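Local coordinates for 2-hydroxyisobutyryl-CoA mutase large subunit (PDB 4R3U), which catalyses, with the small cobalamin-binding subunit, the isomerization of 2-hydroxyisobutyryl-CoA to (S)-3-hydroxybutyryl-CoA and back, at residues 207-212 with 251-256; 211-216 with 276-281; 270-275 with 296-301. One frame throughout, in Å; residues are numbered along the deposited sequence.

In the fold
The three contacts run from the substrate to the helices around it, in the TIM barrel. Contact 1 lies in the pocket and holds the thioester of 3-hydroxybutanoyl-CoA. Contact 2 starts from the same turn, because both use Asp211, and leads outward to helix 264-283; the two centres are about 9 Å apart. Contact 3 packs that helix on strand 298-302, and its centre is about 7 Å from that of contact 1. Strand 252-253 joins contacts 1 and 3: Ile252 N bonds to Ala297 O at 2.8 Å. Gly254 N does the same to Phe299 O at 2.7 Å. Contacts 1 and 3 touch the ligand, whereas Asp211 in contact 2 has its side chain about 10 Å from it.

Contact 1 (207-212 with 251-256); sequences TVQADI and NISGYH. With 3HC (3-hydroxybutanoyl-coenzyme A), chain E.
Gln209 turns its CG anti to the backbone N (chi1 -167°), and the chain runs on extended toward His256. The imidazole of His256 has CG anti to the carbonyl carbon (chi1 -41°) and comes from the opposite direction. Both side chains end at the thioester oxygen O1 of 3-hydroxybutanoyl-CoA. Gln209 NE2 donates to O1 over 3.1 Å and His256 NE2 donates over 2.9 Å. The amide and ring planes are 69° apart. O1 and Gln209 NE2 both lie at the edge of the imidazole, in its plane. Gln209 OE1 accepts from Asn180 ND2, consistent with an amide turned so that NE2 faces the ligand. Two donors on one carbonyl oxygen would be expected to polarise the thioester. These residues sit at the C-terminal ends of strands 206-208 and 252-253 in the TIM barrel. The acyl-CoA chain threads the middle of this barrel, as in methylmalonyl-CoA mutase. Further along it, Thr207 OG1 lies 2.8 Å from the ligand hydroxyl OAP. Behind the ligand the backbones are tied as well. Asn251 N donates to Gln209 O at 3.2 Å. Asp211 N reaches the same oxygen from the other face of its plane. Ser253 OG donates to Asn251 O from above the carbonyl plane, and Gln209 CG packs against this hydroxyl. Asp211 OD2 uses its anti lone pair to accept from Ser253 N at 3.0 Å. The other oxygen of this carboxylate, OD1, accepts from Tyr278 OH. A water donates to Asp211 OD2 at 2.6 Å and to Ser253 O at 2.8 Å.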
loop_
_atom_site.group_PDB
_atom_site.type_symbol
_atom_site.label_atom_id
_atom_site.label_comp_id
_atom_site.label_asym_id
_atom_site.label_seq_id
_atom_site.Cartn_x
_atom_site.Cartn_y
_atom_site.Cartn_z
ATOM N N THR A 207 1.422 -28.927 1.419
ATOM C CA THR A 207 1.322 -28.715 2.857
ATOM C C THR A 207 -0.083 -29.081 3.384
ATOM O O THR A 207 -1.086 -28.860 2.704
ATOM C CB THR A 207 1.543 -27.212 3.169
ATOM O OG1 THR A 207 2.648 -26.690 2.427
ATOM C CG2 THR A 207 1.715 -26.929 4.653
ATOM N N VAL A 208 -0.125 -29.616 4.616
ATOM C CA VAL A 208 -1.303 -29.803 5.467
ATOM C C VAL A 208 -0.927 -28.994 6.709
ATOM O O VAL A 208 0.229 -29.061 7.149
ATOM C CB VAL A 208 -1.681 -31.263 5.783
ATOM C CG1 VAL A 208 -2.403 -31.903 4.600
ATOM C CG2 VAL A 208 -0.459 -32.096 6.204
ATOM N N GLN A 209 -1.824 -28.109 7.170
ATOM C CA GLN A 209 -1.551 -27.251 8.340
ATOM C C GLN A 209 -1.201 -28.103 9.574
ATOM O O GLN A 209 -0.188 -27.835 10.227
ATOM C CB GLN A 209 -2.713 -26.278 8.611
ATOM C CG GLN A 209 -2.343 -25.180 9.586
ATOM C CD GLN A 209 -3.298 -24.036 9.497
ATOM O OE1 GLN A 209 -4.319 -23.982 10.206
ATOM N NE2 GLN A 209 -3.015 -23.136 8.565
ATOM N N ALA A 210 -2.021 -29.137 9.858
ATOM C CA ALA A 210 -1.825 -30.171 10.890
ATOM C C ALA A 210 -1.578 -29.779 12.371
ATOM O O ALA A 210 -1.933 -30.548 13.265
ATOM C CB ALA A 210 -0.804 -31.196 10.416
ATOM N N ASP A 211 -0.965 -28.620 12.627
ATOM C CA ASP A 211 -0.643 -28.109 13.978
ATOM C C ASP A 211 -1.852 -28.078 14.890
ATOM O O ASP A 211 -2.673 -27.171 14.809
ATOM C CB ASP A 211 0.021 -26.702 13.909
ATOM C CG ASP A 211 0.472 -26.096 15.226
ATOM O OD1 ASP A 211 0.213 -26.709 16.302
ATOM O OD2 ASP A 211 1.047 -25.001 15.195
ATOM N N ILE A 212 -1.921 -29.057 15.783
ATOM C CA ILE A 212 -3.019 -29.188 16.746
ATOM C C ILE A 212 -2.848 -28.353 18.021
ATOM O O ILE A 212 -3.833 -27.911 18.596
ATOM C CB ILE A 212 -3.369 -30.667 17.006
ATOM C CG1 ILE A 212 -4.813 -30.839 17.476
ATOM C CG2 ILE A 212 -2.343 -31.366 17.931
ATOM C CD1 ILE A 212 -5.843 -30.742 16.397
ATOM N N ASN A 251 2.619 -26.672 9.222
ATOM C CA ASN A 251 2.800 -25.253 9.282
ATOM C C ASN A 251 2.483 -24.984 10.732
ATOM O O ASN A 251 1.293 -25.011 11.116
ATOM C CB ASN A 251 1.806 -24.509 8.380
ATOM C CG ASN A 251 2.360 -24.103 7.048
ATOM O OD1 ASN A 251 3.445 -24.493 6.605
ATOM N ND2 ASN A 251 1.604 -23.330 6.362
ATOM N N ILE A 252 3.556 -24.858 11.568
ATOM C CA ILE A 252 3.463 -24.499 12.989
ATOM C C ILE A 252 3.024 -23.031 12.924
ATOM O O ILE A 252 3.746 -22.193 12.389
ATOM C CB ILE A 252 4.791 -24.747 13.752
ATOM C CG1 ILE A 252 5.279 -26.193 13.535
ATOM C CG2 ILE A 252 4.628 -24.450 15.245
ATOM C CD1 ILE A 252 6.784 -26.437 13.662
ATOM N N SER A 253 1.792 -22.761 13.352
ATOM C CA SER A 253 1.123 -21.480 13.136
ATOM C C SER A 253 1.008 -20.456 14.258
ATOM O O SER A 253 0.647 -20.774 15.384
ATOM C CB SER A 253 -0.241 -21.695 12.479
ATOM O OG SER A 253 -0.251 -22.767 11.551
ATOM N N GLY A 254 1.231 -19.208 13.888
ATOM C CA GLY A 254 1.084 -18.062 14.780
ATOM C C GLY A 254 -0.097 -17.197 14.379
ATOM O O GLY A 254 -0.696 -16.534 15.234
ATOM N N TYR A 255 -0.462 -17.255 13.068
ATOM C CA TYR A 255 -1.573 -16.513 12.499
ATOM C C TYR A 255 -2.845 -16.499 13.384
ATOM O O TYR A 255 -3.384 -15.431 13.705
ATOM C CB TYR A 255 -1.899 -17.016 11.069
ATOM C CG TYR A 255 -2.996 -16.206 10.394
ATOM C CD1 TYR A 255 -2.706 -15.007 9.742
ATOM C CD2 TYR A 255 -4.333 -16.597 10.477
ATOM C CE1 TYR A 255 -3.716 -14.207 9.208
ATOM C CE2 TYR A 255 -5.352 -15.811 9.936
ATOM C CZ TYR A 255 -5.042 -14.613 9.303
ATOM O OH TYR A 255 -6.042 -13.833 8.758
ATOM N N HIS A 256 -3.321 -17.696 13.743
ATOM C CA HIS A 256 -4.537 -17.921 14.511
ATOM C C HIS A 256 -4.412 -17.411 15.920
ATOM O O HIS A 256 -5.412 -16.962 16.476
ATOM C CB HIS A 256 -4.906 -19.403 14.477
ATOM C CG HIS A 256 -4.713 -20.019 13.124
ATOM N ND1 HIS A 256 -3.479 -20.545 12.736
ATOM C CD2 HIS A 256 -5.585 -20.146 12.099
ATOM C CE1 HIS A 256 -3.657 -20.988 11.502
ATOM N NE2 HIS A 256 -4.907 -20.777 11.079
HETATM N N1A 3HC E . 16.522 -20.044 -4.952
HETATM C C2A 3HC E . 16.521 -21.480 -5.314
HETATM N N3A 3HC E . 15.289 -22.158 -4.891
HETATM C C4A 3HC E . 14.294 -21.493 -4.256
HETATM C C5A 3HC E . 14.386 -20.179 -3.961
HETATM C C6A 3HC E . 15.495 -19.481 -4.290
HETATM N N6A 3HC E . 15.530 -18.188 -3.970
HETATM N N7A 3HC E . 13.249 -19.829 -3.354
HETATM C C8A 3HC E . 12.466 -20.901 -3.281
HETATM N N9A 3HC E . 13.120 -21.932 -3.807
HETATM C C1B 3HC E . 12.677 -23.351 -3.961
HETATM C C2B 3HC E . 12.474 -24.047 -2.631
HETATM O O2B 3HC E . 13.691 -24.621 -2.144
HETATM C C3B 3HC E . 11.443 -25.106 -2.981
HETATM O O3B 3HC E . 12.072 -26.257 -3.596
HETATM P P3B 3HC E . 11.711 -27.781 -3.203
HETATM O O7A 3HC E . 10.276 -27.882 -3.538
HETATM O O8A 3HC E . 12.611 -28.545 -4.101
HETATM O O9A 3HC E . 12.054 -27.831 -1.764
HETATM C C4B 3HC E . 10.576 -24.422 -4.033
HETATM O O4B 3HC E . 11.392 -23.366 -4.624
HETATM C C5B 3HC E . 9.280 -23.872 -3.413
HETATM O O5B 3HC E . 9.570 -22.707 -2.609
HETATM P P1A 3HC E . 9.310 -22.628 -1.003
HETATM O O1A 3HC E . 9.344 -23.977 -0.375
HETATM O O2A 3HC E . 10.184 -21.579 -0.449
HETATM O O3A 3HC E . 7.794 -22.002 -1.077
HETATM P P2A 3HC E . 6.385 -22.804 -0.961
HETATM O O4A 3HC E . 5.301 -21.828 -1.144
HETATM O O5A 3HC E . 6.388 -24.031 -1.794
HETATM O O6A 3HC E . 6.443 -23.265 0.551
HETATM C CBP 3HC E . 5.981 -23.237 2.930
HETATM C CCP 3HC E . 6.319 -22.388 1.685
HETATM C CDP 3HC E . 7.221 -24.090 3.227
HETATM C CEP 3HC E . 5.750 -22.310 4.129
HETATM C CAP 3HC E . 4.746 -24.163 2.669
HETATM O OAP 3HC E . 4.452 -25.080 3.745
HETATM C C9P 3HC E . 3.462 -23.474 2.122
HETATM O O9P 3HC E . 3.291 -23.310 0.913
HETATM N N8P 3HC E . 2.524 -23.164 3.031
HETATM C C7P 3HC E . 1.241 -22.575 2.628
HETATM C C6P 3HC E . 0.274 -22.561 3.802
HETATM C C5P 3HC E . -1.045 -21.861 3.461
HETATM O O5P 3HC E . -1.235 -21.285 2.386
HETATM N N4P 3HC E . -1.950 -21.946 4.443
HETATM C C3P 3HC E . -3.267 -21.334 4.343
HETATM C C2P 3HC E . -3.764 -21.094 5.743
HETATM S S1P 3HC E . -5.369 -20.239 5.751
HETATM C C1 3HC E . -5.600 -20.208 7.536
HETATM O O1 3HC E . -5.339 -21.155 8.276
HETATM C C2 3HC E . -6.069 -18.874 8.145
HETATM C C3 3HC E . -7.570 -18.643 7.955
HETATM O O3 3HC E . -7.882 -18.684 6.567
HETATM C C4 3HC E . -8.400 -19.682 8.724
HETATM O O HOH W 1 1.597 -23.051 16.810
#

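Contact 2 (211-216 with 276-281); sequences DILKEY and ITYVNE
The capping turn before helix 213-219 is where Asp211 meets Tyr278 of helix 264-283. Tyr278 OH donates to Asp211 OD1 at 2.5 Å, a short bond. The hydroxyl comes from above the carboxylate plane, and the carboxylate and phenol planes are 79° apart. Lys214 N donates to the same OD1 from the opposite face at 3.3 Å. This is the capping bond of the turn. Two donors therefore grip OD1. Ile212 N adds a weak bond to Tyr278 OH at 2.8 Å. In the TIM barrel the short helix 213-219 follows strand 206-208, and the phenol reaches it from the barrel helix 264-283. Val233 of helix 226-243 also packs on Tyr278. Leu213 covers one face of the phenol ring. Its CD1 makes a CH-pi contact 3.8 Å from the ring centroid and 20° off the normal. The same methyl touches Thr277 CB at 3.7 Å. Ile447 of helix 446-451 packs on both Leu213 and Thr277. Lys214 NZ bonds back to Asp211 O, in the carbonyl plane, and forms a salt bridge with Glu215 OE2.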
loop_
_atom_site.group_PDB
_atom_site.type_symbol
_atom_site.label_atom_id
_atom_site.label_comp_id
_atom_site.label_asym_id
_atom_site.label_seq_id
_atom_site.Cartn_x
_atom_site.Cartn_y
_atom_site.Cartn_z
ATOM N N ASP A 211 -0.965 -28.620 12.627
ATOM C CA ASP A 211 -0.643 -28.109 13.978
ATOM C C ASP A 211 -1.852 -28.078 14.890
ATOM O O ASP A 211 -2.673 -27.171 14.809
ATOM C CB ASP A 211 0.021 -26.702 13.909
ATOM C CG ASP A 211 0.472 -26.096 15.226
ATOM O OD1 ASP A 211 0.213 -26.709 16.302
ATOM O OD2 ASP A 211 1.047 -25.001 15.195
ATOM N N ILE A 212 -1.921 -29.057 15.783
ATOM C CA ILE A 212 -3.019 -29.188 16.746
ATOM C C ILE A 212 -2.848 -28.353 18.021
ATOM O O ILE A 212 -3.833 -27.911 18.596
ATOM C CB ILE A 212 -3.369 -30.667 17.006
ATOM C CG1 ILE A 212 -4.813 -30.839 17.476
ATOM C CG2 ILE A 212 -2.343 -31.366 17.931
ATOM C CD1 ILE A 212 -5.843 -30.742 16.397
ATOM N N LEU A 213 -1.620 -28.099 18.440
ATOM C CA LEU A 213 -1.369 -27.311 19.649
ATOM C C LEU A 213 -1.987 -25.911 19.565
ATOM O O LEU A 213 -2.645 -25.460 20.515
ATOM C CB LEU A 213 0.134 -27.328 20.037
ATOM C CG LEU A 213 0.743 -28.763 20.319
ATOM C CD1 LEU A 213 2.233 -28.733 20.465
ATOM C CD2 LEU A 213 0.124 -29.433 21.518
ATOM N N LYS A 214 -1.925 -25.303 18.376
ATOM C CA LYS A 214 -2.488 -23.986 18.143
ATOM C C LYS A 214 -4.006 -24.023 18.067
ATOM O O LYS A 214 -4.641 -22.986 18.190
ATOM C CB LYS A 214 -1.837 -23.324 16.905
ATOM C CG LYS A 214 -2.147 -23.962 15.568
ATOM C CD LYS A 214 -3.311 -23.315 14.842
ATOM C CE LYS A 214 -3.347 -23.801 13.411
ATOM N NZ LYS A 214 -3.829 -25.215 13.268
ATOM N N GLU A 215 -4.590 -25.219 17.837
ATOM C CA GLU A 215 -6.045 -25.442 17.792
ATOM C C GLU A 215 -6.607 -25.354 19.206
ATOM O O GLU A 215 -7.611 -24.687 19.419
ATOM C CB GLU A 215 -6.365 -26.802 17.153
ATOM C CG GLU A 215 -6.108 -26.849 15.640
ATOM C CD GLU A 215 -6.865 -25.813 14.834
ATOM O OE1 GLU A 215 -7.990 -25.461 15.236
ATOM O OE2 GLU A 215 -6.296 -25.276 13.862
ATOM N N TYR A 216 -5.910 -25.969 20.188
ATOM C CA TYR A 216 -6.313 -25.890 21.600
ATOM C C TYR A 216 -6.146 -24.461 22.124
ATOM O O TYR A 216 -6.987 -23.955 22.866
ATOM C CB TYR A 216 -5.522 -26.890 22.465
ATOM C CG TYR A 216 -5.759 -28.333 22.078
ATOM C CD1 TYR A 216 -6.994 -28.941 22.289
ATOM C CD2 TYR A 216 -4.744 -29.099 21.515
ATOM C CE1 TYR A 216 -7.225 -30.265 21.907
ATOM C CE2 TYR A 216 -4.959 -30.428 21.141
ATOM C CZ TYR A 216 -6.205 -31.004 21.327
ATOM O OH TYR A 216 -6.422 -32.308 20.942
ATOM N N ILE A 276 8.923 -26.629 19.843
ATOM C CA ILE A 276 9.722 -27.391 20.799
ATOM C C ILE A 276 9.033 -28.717 21.189
ATOM O O ILE A 276 9.664 -29.771 21.122
ATOM C CB ILE A 276 10.128 -26.503 22.006
ATOM C CG1 ILE A 276 11.208 -25.489 21.573
ATOM C CG2 ILE A 276 10.570 -27.375 23.244
ATOM C CD1 ILE A 276 11.203 -24.177 22.374
ATOM N N THR A 277 7.726 -28.656 21.504
ATOM C CA THR A 277 6.900 -29.810 21.870
ATOM C C THR A 277 6.927 -30.860 20.756
ATOM O O THR A 277 7.157 -32.038 21.038
ATOM C CB THR A 277 5.491 -29.332 22.213
ATOM O OG1 THR A 277 5.600 -28.212 23.081
ATOM C CG2 THR A 277 4.635 -30.401 22.860
ATOM N N TYR A 278 6.735 -30.421 19.500
ATOM C CA TYR A 278 6.713 -31.250 18.293
ATOM C C TYR A 278 8.033 -31.942 18.021
ATOM O O TYR A 278 8.036 -33.146 17.759
ATOM C CB TYR A 278 6.248 -30.425 17.065
ATOM C CG TYR A 278 4.767 -30.060 17.048
ATOM C CD1 TYR A 278 3.788 -30.999 17.388
ATOM C CD2 TYR A 278 4.342 -28.808 16.606
ATOM C CE1 TYR A 278 2.433 -30.682 17.343
ATOM C CE2 TYR A 278 2.986 -28.472 16.568
ATOM C CZ TYR A 278 2.032 -29.424 16.913
ATOM O OH TYR A 278 0.686 -29.143 16.867
ATOM N N VAL A 279 9.149 -31.205 18.108
ATOM C CA VAL A 279 10.497 -31.724 17.879
ATOM C C VAL A 279 10.833 -32.806 18.892
ATOM O O VAL A 279 11.389 -33.853 18.518
ATOM C CB VAL A 279 11.573 -30.605 17.844
ATOM C CG1 VAL A 279 12.975 -31.192 17.626
ATOM C CG2 VAL A 279 11.255 -29.579 16.763
ATOM N N ASN A 280 10.459 -32.571 20.167
ATOM C CA ASN A 280 10.658 -33.534 21.262
ATOM C C ASN A 280 9.879 -34.834 21.009
ATOM O O ASN A 280 10.429 -35.920 21.194
ATOM C CB ASN A 280 10.258 -32.922 22.604
ATOM C CG ASN A 280 11.197 -31.856 23.131
ATOM O OD1 ASN A 280 12.413 -31.899 22.948
ATOM N ND2 ASN A 280 10.657 -30.901 23.865
ATOM N N GLU A 281 8.618 -34.717 20.550
ATOM C CA GLU A 281 7.753 -35.850 20.241
ATOM C C GLU A 281 8.267 -36.690 19.087
ATOM O O GLU A 281 8.186 -37.918 19.159
ATOM C CB GLU A 281 6.307 -35.382 19.975
ATOM C CG GLU A 281 5.359 -35.517 21.154
ATOM C CD GLU A 281 5.704 -36.528 22.219
ATOM O OE1 GLU A 281 6.407 -36.148 23.183
ATOM O OE2 GLU A 281 5.287 -37.699 22.084
#

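Contact 3 (270-275 with 296-301); sequences FTLANL and LAFFFV. With 3HC (3-hydroxybutanoyl-coenzyme A), chain E.
Leu296 meets Leu275 of helix 264-283. The contact is part of a beta-alpha-beta crossover of the TIM barrel. Strand 252-253 leads through the helices to the parallel neighbouring strand 298-302. The short helix and strand segments run antiparallel, at 170°, with their axes 10.6 Å apart. Leu296 CD1 lies 3.9 Å from Leu275 CD1. Next, Ala297 faces the other way, into the pocket. Its CB packs against the methyl CDP of 3-hydroxybutanoyl-CoA at 3.7 Å. Phe298 points back to the helix and has the largest share of the buried area. Its CZ lies 3.9 Å from Leu275 CD1, which approaches the ring obliquely. Leu275 has CG anti to the backbone N (chi1 160°), which leaves CD1 touching both Leu296 and Phe298. Thr271 CG2 sits at the edge of the Phe298 ring, 3.8 Å from CD2. Leu272 CD2 adds a looser touch on CE2. Tyr320 of helix 306-327 meets the same ring edge-to-face. Phe299 turns to the ligand again. Its CE2 is 3.4 Å from the thioester oxygen O1, and the ligand carbon C2 lies in the ring plane at its edge. Its ring also meets those of Tyr255 and His256. No hydrogen bond joins the two segments; their facing sides are filled with apolar groups. Phe300 returns to the helix side, where Phe313 and Leu316 also pack on it. The hydroxyl of Thr271 is occupied within its own helix, by Glu267 O. Its methyl CG2 is left to meet Phe300 CE1 at 3.6 Å, approaching the ring obliquely.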
loop_
_atom_site.group_PDB
_atom_site.type_symbol
_atom_site.label_atom_id
_atom_site.label_comp_id
_atom_site.label_asym_id
_atom_site.label_seq_id
_atom_site.Cartn_x
_atom_site.Cartn_y
_atom_site.Cartn_z
ATOM N N PHE A 270 4.568 -18.232 21.352
ATOM C CA PHE A 270 3.691 -19.406 21.521
ATOM C C PHE A 270 3.832 -20.416 20.372
ATOM O O PHE A 270 3.701 -21.616 20.610
ATOM C CB PHE A 270 2.228 -18.999 21.779
ATOM C CG PHE A 270 1.952 -18.105 22.980
ATOM C CD1 PHE A 270 2.944 -17.844 23.925
ATOM C CD2 PHE A 270 0.693 -17.561 23.184
ATOM C CE1 PHE A 270 2.685 -17.039 25.027
ATOM C CE2 PHE A 270 0.428 -16.794 24.318
ATOM C CZ PHE A 270 1.429 -16.523 25.216
ATOM N N THR A 271 4.189 -19.938 19.163
ATOM C CA THR A 271 4.428 -20.779 17.995
ATOM C C THR A 271 5.733 -21.544 18.208
ATOM O O THR A 271 5.790 -22.761 17.948
ATOM C CB THR A 271 4.429 -19.950 16.701
ATOM O OG1 THR A 271 3.224 -19.205 16.636
ATOM C CG2 THR A 271 4.536 -20.815 15.451
ATOM N N LEU A 272 6.767 -20.842 18.703
ATOM C CA LEU A 272 8.035 -21.479 19.027
ATOM C C LEU A 272 7.892 -22.496 20.168
ATOM O O LEU A 272 8.491 -23.572 20.089
ATOM C CB LEU A 272 9.140 -20.451 19.273
ATOM C CG LEU A 272 9.586 -19.690 18.014
ATOM C CD1 LEU A 272 10.709 -18.741 18.322
ATOM C CD2 LEU A 272 9.984 -20.644 16.879
ATOM N N ALA A 273 7.009 -22.212 21.164
ATOM C CA ALA A 273 6.707 -23.143 22.277
ATOM C C ALA A 273 6.147 -24.462 21.727
ATOM O O ALA A 273 6.552 -25.540 22.166
ATOM C CB ALA A 273 5.732 -22.502 23.258
ATOM N N ASN A 274 5.255 -24.362 20.725
ATOM C CA ASN A 274 4.627 -25.483 20.016
ATOM C C ASN A 274 5.655 -26.273 19.207
ATOM O O ASN A 274 5.642 -27.507 19.258
ATOM C CB ASN A 274 3.482 -24.986 19.132
ATOM C CG ASN A 274 2.230 -24.641 19.918
ATOM O OD1 ASN A 274 2.072 -25.014 21.090
ATOM N ND2 ASN A 274 1.267 -23.992 19.269
ATOM N N LEU A 275 6.588 -25.568 18.526
ATOM C CA LEU A 275 7.671 -26.200 17.772
ATOM C C LEU A 275 8.490 -27.132 18.682
ATOM O O LEU A 275 8.714 -28.289 18.320
ATOM C CB LEU A 275 8.599 -25.151 17.107
ATOM C CG LEU A 275 10.002 -25.660 16.706
ATOM C CD1 LEU A 275 9.970 -26.454 15.408
ATOM C CD2 LEU A 275 10.982 -24.538 16.647
ATOM N N LEU A 296 10.168 -28.865 8.202
ATOM C CA LEU A 296 9.226 -28.175 9.079
ATOM C C LEU A 296 9.014 -26.793 8.472
ATOM O O LEU A 296 9.909 -26.260 7.800
ATOM C CB LEU A 296 9.790 -28.022 10.512
ATOM C CG LEU A 296 9.967 -29.280 11.362
ATOM C CD1 LEU A 296 10.780 -28.969 12.606
ATOM C CD2 LEU A 296 8.622 -29.885 11.742
ATOM N N ALA A 297 7.840 -26.215 8.692
ATOM C CA ALA A 297 7.474 -24.895 8.174
ATOM C C ALA A 297 6.510 -24.231 9.145
ATOM O O ALA A 297 5.957 -24.888 10.044
ATOM C CB ALA A 297 6.857 -25.014 6.779
ATOM N N PHE A 298 6.337 -22.922 8.979
ATOM C CA PHE A 298 5.519 -22.062 9.846
ATOM C C PHE A 298 4.508 -21.229 9.069
ATOM O O PHE A 298 4.556 -21.151 7.836
ATOM C CB PHE A 298 6.448 -21.142 10.659
ATOM C CG PHE A 298 7.369 -21.890 11.580
ATOM C CD1 PHE A 298 8.556 -22.449 11.104
ATOM C CD2 PHE A 298 7.037 -22.079 12.912
ATOM C CE1 PHE A 298 9.379 -23.197 11.947
ATOM C CE2 PHE A 298 7.882 -22.809 13.762
ATOM C CZ PHE A 298 9.036 -23.367 13.270
ATOM N N PHE A 299 3.584 -20.616 9.804
ATOM C CA PHE A 299 2.560 -19.743 9.242
ATOM C C PHE A 299 2.342 -18.578 10.200
ATOM O O PHE A 299 1.939 -18.764 11.350
ATOM C CB PHE A 299 1.260 -20.542 8.951
ATOM C CG PHE A 299 -0.001 -19.763 8.622
ATOM C CD1 PHE A 299 0.050 -18.612 7.839
ATOM C CD2 PHE A 299 -1.240 -20.225 9.030
ATOM C CE1 PHE A 299 -1.108 -17.916 7.517
ATOM C CE2 PHE A 299 -2.413 -19.534 8.687
ATOM C CZ PHE A 299 -2.341 -18.396 7.910
ATOM N N PHE A 300 2.642 -17.369 9.727
ATOM C CA PHE A 300 2.495 -16.142 10.529
ATOM C C PHE A 300 1.610 -15.090 9.856
ATOM O O PHE A 300 1.424 -15.111 8.647
ATOM C CB PHE A 300 3.881 -15.555 10.880
ATOM C CG PHE A 300 4.702 -16.492 11.736
ATOM C CD1 PHE A 300 4.329 -16.768 13.055
ATOM C CD2 PHE A 300 5.825 -17.137 11.214
ATOM C CE1 PHE A 300 5.070 -17.659 13.834
ATOM C CE2 PHE A 300 6.570 -18.013 11.999
ATOM C CZ PHE A 300 6.184 -18.283 13.298
ATOM N N VAL A 301 1.079 -14.179 10.647
ATOM C CA VAL A 301 0.298 -13.050 10.150
ATOM C C VAL A 301 1.289 -11.911 9.809
ATOM O O VAL A 301 2.415 -11.875 10.336
ATOM C CB VAL A 301 -0.756 -12.564 11.228
ATOM C CG1 VAL A 301 -0.078 -11.911 12.435
ATOM C CG2 VAL A 301 -1.790 -11.632 10.630
HETATM N N1A 3HC E . 16.522 -20.044 -4.952
HETATM C C2A 3HC E . 16.521 -21.480 -5.314
HETATM N N3A 3HC E . 15.289 -22.158 -4.891
HETATM C C4A 3HC E . 14.294 -21.493 -4.256
HETATM C C5A 3HC E . 14.386 -20.179 -3.961
HETATM C C6A 3HC E . 15.495 -19.481 -4.290
HETATM N N6A 3HC E . 15.530 -18.188 -3.970
HETATM N N7A 3HC E . 13.249 -19.829 -3.354
HETATM C C8A 3HC E . 12.466 -20.901 -3.281
HETATM N N9A 3HC E . 13.120 -21.932 -3.807
HETATM C C1B 3HC E . 12.677 -23.351 -3.961
HETATM C C2B 3HC E . 12.474 -24.047 -2.631
HETATM O O2B 3HC E . 13.691 -24.621 -2.144
HETATM C C3B 3HC E . 11.443 -25.106 -2.981
HETATM O O3B 3HC E . 12.072 -26.257 -3.596
HETATM P P3B 3HC E . 11.711 -27.781 -3.203
HETATM O O7A 3HC E . 10.276 -27.882 -3.538
HETATM O O8A 3HC E . 12.611 -28.545 -4.101
HETATM O O9A 3HC E . 12.054 -27.831 -1.764
HETATM C C4B 3HC E . 10.576 -24.422 -4.033
HETATM O O4B 3HC E . 11.392 -23.366 -4.624
HETATM C C5B 3HC E . 9.280 -23.872 -3.413
HETATM O O5B 3HC E . 9.570 -22.707 -2.609
HETATM P P1A 3HC E . 9.310 -22.628 -1.003
HETATM O O1A 3HC E . 9.344 -23.977 -0.375
HETATM O O2A 3HC E . 10.184 -21.579 -0.449
HETATM O O3A 3HC E . 7.794 -22.002 -1.077
HETATM P P2A 3HC E . 6.385 -22.804 -0.961
HETATM O O4A 3HC E . 5.301 -21.828 -1.144
HETATM O O5A 3HC E . 6.388 -24.031 -1.794
HETATM O O6A 3HC E . 6.443 -23.265 0.551
HETATM C CBP 3HC E . 5.981 -23.237 2.930
HETATM C CCP 3HC E . 6.319 -22.388 1.685
HETATM C CDP 3HC E . 7.221 -24.090 3.227
HETATM C CEP 3HC E . 5.750 -22.310 4.129
HETATM C CAP 3HC E . 4.746 -24.163 2.669
HETATM O OAP 3HC E . 4.452 -25.080 3.745
HETATM C C9P 3HC E . 3.462 -23.474 2.122
HETATM O O9P 3HC E . 3.291 -23.310 0.913
HETATM N N8P 3HC E . 2.524 -23.164 3.031
HETATM C C7P 3HC E . 1.241 -22.575 2.628
HETATM C C6P 3HC E . 0.274 -22.561 3.802
HETATM C C5P 3HC E . -1.045 -21.861 3.461
HETATM O O5P 3HC E . -1.235 -21.285 2.386
HETATM N N4P 3HC E . -1.950 -21.946 4.443
HETATM C C3P 3HC E . -3.267 -21.334 4.343
HETATM C C2P 3HC E . -3.764 -21.094 5.743
HETATM S S1P 3HC E . -5.369 -20.239 5.751
HETATM C C1 3HC E . -5.600 -20.208 7.536
HETATM O O1 3HC E . -5.339 -21.155 8.276
HETATM C C2 3HC E . -6.069 -18.874 8.145
HETATM C C3 3HC E . -7.570 -18.643 7.955
HETATM O O3 3HC E . -7.882 -18.684 6.567
HETATM C C4 3HC E . -8.400 -19.682 8.724
#